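Local coordinates for protein membrane-bound lytic murein transglycosylase A (Burkholderia pseudomallei, PDB 6QK4) that probably cleaves the glycosidic bond between N-acetylmuramic acid and N-acetylglucosamine in peptidoglycan, leaving a 1,6-anhydro end, at residues D38-N51 with A297-G309. Residues are numbered along the deposited sequence; the frame is centred on the assembly and turned at random.
Sequences DDSLIGATIALRQN and APLNRLVFAQDVG
Asp39, in the loop before helix 44-51, holds Leu302 and Arg301 of strand 298-307, an example of how one buried carboxylate can tie a loop to a strand while satisfying its own oxygens. Its CB lies 3.3 Å from Asn300 O; CG, anti to the backbone N (chi1 -175°), rests against Asn300 O (3.6 Å), which brings the carboxylate to the backbone N-H of Leu302. OD2 accepts Leu302 N at 2.8 Å on its anti side, tilted 35° out of the carboxylate plane, in an almost straight bond, and Arg271 forms a salt bridge to the same oxygen. OD1 forms a salt bridge with Arg301 NH1 (3.2 Å), the two side chains crossing at about a right angle, and from above the carboxylate plane accepts Leu41 N, closing an Asx turn that leads towards the helix, with Gly43 as N-cap. So many donors probably favour the charged carboxylate.

Leu302 and Phe304 share the apolar middle: Leu302 CD2 touches Leu41 CD2 and Ala44 CB, while Phe304 lays one face against the backbone of Ala47 and Leu48. Ala47 CB meets Phe304 CD1 at 3.6 Å, Leu48 CA makes an off-centre CH-pi contact, and Leu48 CB reaches Phe304 CZ at 3.8 Å. Beyond the ring, Gln306 NE2 donates within its amide plane to Asn51 OD1 (3.0 Å) and Ala47 O (3.2 Å). Ser272 binds Gln306 OE1 and Gly283 takes Asn51 ND2, fixing both amides at each end. An N-terminal helix is thereby docked, nearly parallel, on a strand of the 3D domain, the double-psi beta-barrel-type part of MltA-family lytic transglycosylases.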
# COMPACT_ATOMS: atom_id res chain seq x y z
N ASP A 38 -1.51 15.49 17.35
CA ASP A 38 -0.24 15.15 16.70
C ASP A 38 -0.36 15.02 15.17
O ASP A 38 0.65 15.17 14.44
CB ASP A 38 0.26 13.86 17.32
CG ASP A 38 0.65 14.02 18.76
OD1 ASP A 38 1.41 15.00 19.06
OD2 ASP A 38 0.26 13.12 19.56
N ASP A 39 -1.56 14.82 14.67
CA ASP A 39 -1.75 14.74 13.23
C ASP A 39 -1.91 16.16 12.66
O ASP A 39 -2.78 16.92 13.10
CB ASP A 39 -2.99 13.89 12.94
CG ASP A 39 -3.20 13.64 11.42
OD1 ASP A 39 -2.34 14.08 10.61
OD2 ASP A 39 -4.20 13.01 11.06
N SER A 40 -1.03 16.50 11.71
CA SER A 40 -1.14 17.79 11.03
C SER A 40 -2.45 17.92 10.30
O SER A 40 -2.90 19.06 10.06
CB SER A 40 -0.02 17.92 10.00
OG SER A 40 -0.18 16.96 8.94
N LEU A 41 -3.05 16.79 9.90
CA LEU A 41 -4.24 16.66 9.05
C LEU A 41 -3.97 17.02 7.60
O LEU A 41 -4.90 17.00 6.79
CB LEU A 41 -5.45 17.50 9.56
CG LEU A 41 -6.00 17.02 10.91
CD1 LEU A 41 -7.08 17.99 11.39
CD2 LEU A 41 -6.58 15.59 10.80
N ILE A 42 -2.70 17.26 7.22
CA ILE A 42 -2.38 17.59 5.83
C ILE A 42 -2.66 16.39 4.94
O ILE A 42 -2.17 15.29 5.21
CB ILE A 42 -0.92 18.02 5.66
CG1 ILE A 42 -0.64 19.33 6.43
CG2 ILE A 42 -0.65 18.20 4.15
CD1 ILE A 42 0.81 19.55 6.62
N GLY A 43 -3.53 16.59 3.95
CA GLY A 43 -4.01 15.50 3.11
C GLY A 43 -5.35 14.91 3.53
O GLY A 43 -6.03 14.26 2.72
N ALA A 44 -5.80 15.14 4.75
CA ALA A 44 -7.05 14.47 5.15
C ALA A 44 -8.29 14.94 4.36
O ALA A 44 -9.19 14.12 4.07
CB ALA A 44 -7.28 14.66 6.66
N THR A 45 -8.35 16.23 3.97
CA THR A 45 -9.50 16.68 3.18
C THR A 45 -9.52 16.06 1.78
O THR A 45 -10.60 15.97 1.18
CB THR A 45 -9.51 18.19 3.04
OG1 THR A 45 -8.17 18.64 2.82
CG2 THR A 45 -10.03 18.84 4.38
N ILE A 46 -8.35 15.73 1.23
CA ILE A 46 -8.33 15.09 -0.09
C ILE A 46 -9.02 13.74 -0.01
O ILE A 46 -9.90 13.40 -0.82
CB ILE A 46 -6.89 14.96 -0.61
CG1 ILE A 46 -6.33 16.35 -0.97
CG2 ILE A 46 -6.80 14.09 -1.85
CD1 ILE A 46 -4.82 16.43 -1.20
N ALA A 47 -8.63 12.94 0.98
CA ALA A 47 -9.24 11.61 1.14
C ALA A 47 -10.69 11.74 1.56
O ALA A 47 -11.52 10.90 1.18
CB ALA A 47 -8.46 10.77 2.16
N LEU A 48 -11.03 12.79 2.31
CA LEU A 48 -12.42 13.07 2.64
C LEU A 48 -13.29 13.34 1.41
O LEU A 48 -14.42 12.85 1.32
CB LEU A 48 -12.49 14.27 3.62
CG LEU A 48 -13.93 14.78 3.93
CD1 LEU A 48 -14.63 13.77 4.76
CD2 LEU A 48 -13.79 16.03 4.78
N ARG A 49 -12.81 14.14 0.45
CA ARG A 49 -13.62 14.36 -0.74
C ARG A 49 -13.78 13.08 -1.55
O ARG A 49 -14.86 12.83 -2.10
CB ARG A 49 -12.98 15.47 -1.59
CG ARG A 49 -13.17 16.86 -0.96
CD ARG A 49 -12.87 17.97 -1.99
NE ARG A 49 -11.54 17.83 -2.56
CZ ARG A 49 -10.44 18.29 -1.97
NH1 ARG A 49 -10.55 18.92 -0.83
NH2 ARG A 49 -9.22 18.14 -2.53
N GLN A 50 -12.73 12.24 -1.62
CA GLN A 50 -12.94 10.95 -2.31
C GLN A 50 -13.99 10.13 -1.58
O GLN A 50 -14.85 9.53 -2.20
CB GLN A 50 -11.63 10.15 -2.41
CG GLN A 50 -10.59 10.83 -3.27
CD GLN A 50 -11.01 10.83 -4.78
OE1 GLN A 50 -12.02 10.23 -5.19
NE2 GLN A 50 -10.21 11.49 -5.59
N ASN A 51 -13.94 10.10 -0.25
CA ASN A 51 -14.97 9.41 0.53
C ASN A 51 -16.37 9.92 0.18
O ASN A 51 -17.29 9.14 -0.06
CB ASN A 51 -14.68 9.62 2.01
CG ASN A 51 -14.95 8.41 2.84
OD1 ASN A 51 -14.36 7.34 2.61
ND2 ASN A 51 -15.77 8.57 3.89
N ALA A 297 9.06 5.86 15.44
CA ALA A 297 8.46 7.03 16.08
C ALA A 297 6.92 6.97 16.03
O ALA A 297 6.35 6.29 15.16
CB ALA A 297 8.92 8.29 15.36
N PRO A 298 6.22 7.66 16.92
CA PRO A 298 4.75 7.67 16.84
C PRO A 298 4.22 8.16 15.51
O PRO A 298 4.72 9.14 14.94
CB PRO A 298 4.31 8.62 17.94
CG PRO A 298 5.50 8.55 18.95
CD PRO A 298 6.73 8.32 18.15
N LEU A 299 3.13 7.51 15.08
CA LEU A 299 2.43 7.83 13.83
C LEU A 299 0.94 7.90 14.19
O LEU A 299 0.33 6.88 14.50
CB LEU A 299 2.71 6.76 12.76
CG LEU A 299 1.94 6.98 11.43
CD1 LEU A 299 2.31 8.32 10.86
CD2 LEU A 299 2.53 5.86 10.53
N ASN A 300 0.42 9.12 14.28
CA ASN A 300 -0.98 9.35 14.62
C ASN A 300 -1.68 9.97 13.43
O ASN A 300 -1.30 11.06 12.99
CB ASN A 300 -1.06 10.31 15.82
CG ASN A 300 -0.67 9.61 17.13
OD1 ASN A 300 -1.47 8.90 17.73
ND2 ASN A 300 0.56 9.85 17.59
N ARG A 301 -2.66 9.27 12.84
CA ARG A 301 -3.07 9.68 11.49
C ARG A 301 -4.58 9.45 11.34
O ARG A 301 -5.04 8.33 11.61
CB ARG A 301 -2.40 8.82 10.37
CG ARG A 301 -1.21 9.39 9.56
CD ARG A 301 -1.67 10.39 8.64
NE ARG A 301 -0.79 10.89 7.59
CZ ARG A 301 -0.13 12.04 7.64
NH1 ARG A 301 -0.07 12.75 8.77
NH2 ARG A 301 0.51 12.45 6.56
N LEU A 302 -5.32 10.47 10.90
CA LEU A 302 -6.70 10.29 10.47
C LEU A 302 -6.68 9.72 9.06
O LEU A 302 -6.10 10.33 8.15
CB LEU A 302 -7.46 11.61 10.50
CG LEU A 302 -8.95 11.50 10.05
CD1 LEU A 302 -9.81 10.60 10.95
CD2 LEU A 302 -9.51 12.90 9.98
N VAL A 303 -7.28 8.55 8.90
CA VAL A 303 -7.32 7.84 7.62
C VAL A 303 -8.77 7.46 7.33
O VAL A 303 -9.70 7.62 8.16
CB VAL A 303 -6.42 6.59 7.65
CG1 VAL A 303 -4.94 7.00 8.01
CG2 VAL A 303 -6.89 5.60 8.73
N PHE A 304 -8.98 6.92 6.12
CA PHE A 304 -10.35 6.51 5.72
C PHE A 304 -10.31 5.08 5.24
O PHE A 304 -9.40 4.71 4.50
CB PHE A 304 -10.88 7.42 4.61
CG PHE A 304 -11.16 8.83 5.08
CD1 PHE A 304 -10.13 9.73 5.15
CD2 PHE A 304 -12.48 9.23 5.38
CE1 PHE A 304 -10.40 11.05 5.60
CE2 PHE A 304 -12.77 10.53 5.83
CZ PHE A 304 -11.68 11.42 5.96
N ALA A 305 -11.28 4.27 5.68
CA ALA A 305 -11.36 2.87 5.24
C ALA A 305 -11.88 2.82 3.81
O ALA A 305 -13.07 3.01 3.55
CB ALA A 305 -12.28 2.10 6.20
N GLN A 306 -10.96 2.61 2.84
CA GLN A 306 -11.30 2.78 1.44
C GLN A 306 -10.82 1.59 0.66
O GLN A 306 -10.86 1.65 -0.58
CB GLN A 306 -10.72 4.08 0.85
CG GLN A 306 -11.31 5.34 1.64
CD GLN A 306 -10.82 6.69 1.09
OE1 GLN A 306 -9.64 6.86 0.73
NE2 GLN A 306 -11.69 7.69 1.18
N ASP A 307 -10.42 0.51 1.33
CA ASP A 307 -9.93 -0.64 0.57
C ASP A 307 -10.11 -1.87 1.44
O ASP A 307 -10.40 -1.77 2.62
CB ASP A 307 -8.44 -0.43 0.14
CG ASP A 307 -8.06 -1.23 -1.17
OD1 ASP A 307 -8.93 -1.93 -1.75
OD2 ASP A 307 -6.86 -1.13 -1.57
N VAL A 308 -9.93 -3.05 0.83
CA VAL A 308 -9.92 -4.32 1.56
C VAL A 308 -8.74 -5.12 1.04
O VAL A 308 -8.13 -4.77 0.02
CB VAL A 308 -11.25 -5.11 1.36
CG1 VAL A 308 -12.49 -4.25 1.71
CG2 VAL A 308 -11.34 -5.63 -0.05
N GLY A 309 -8.43 -6.23 1.71
CA GLY A 309 -7.35 -7.08 1.25
C GLY A 309 -7.48 -8.50 1.74
O GLY A 309 -8.02 -8.75 2.82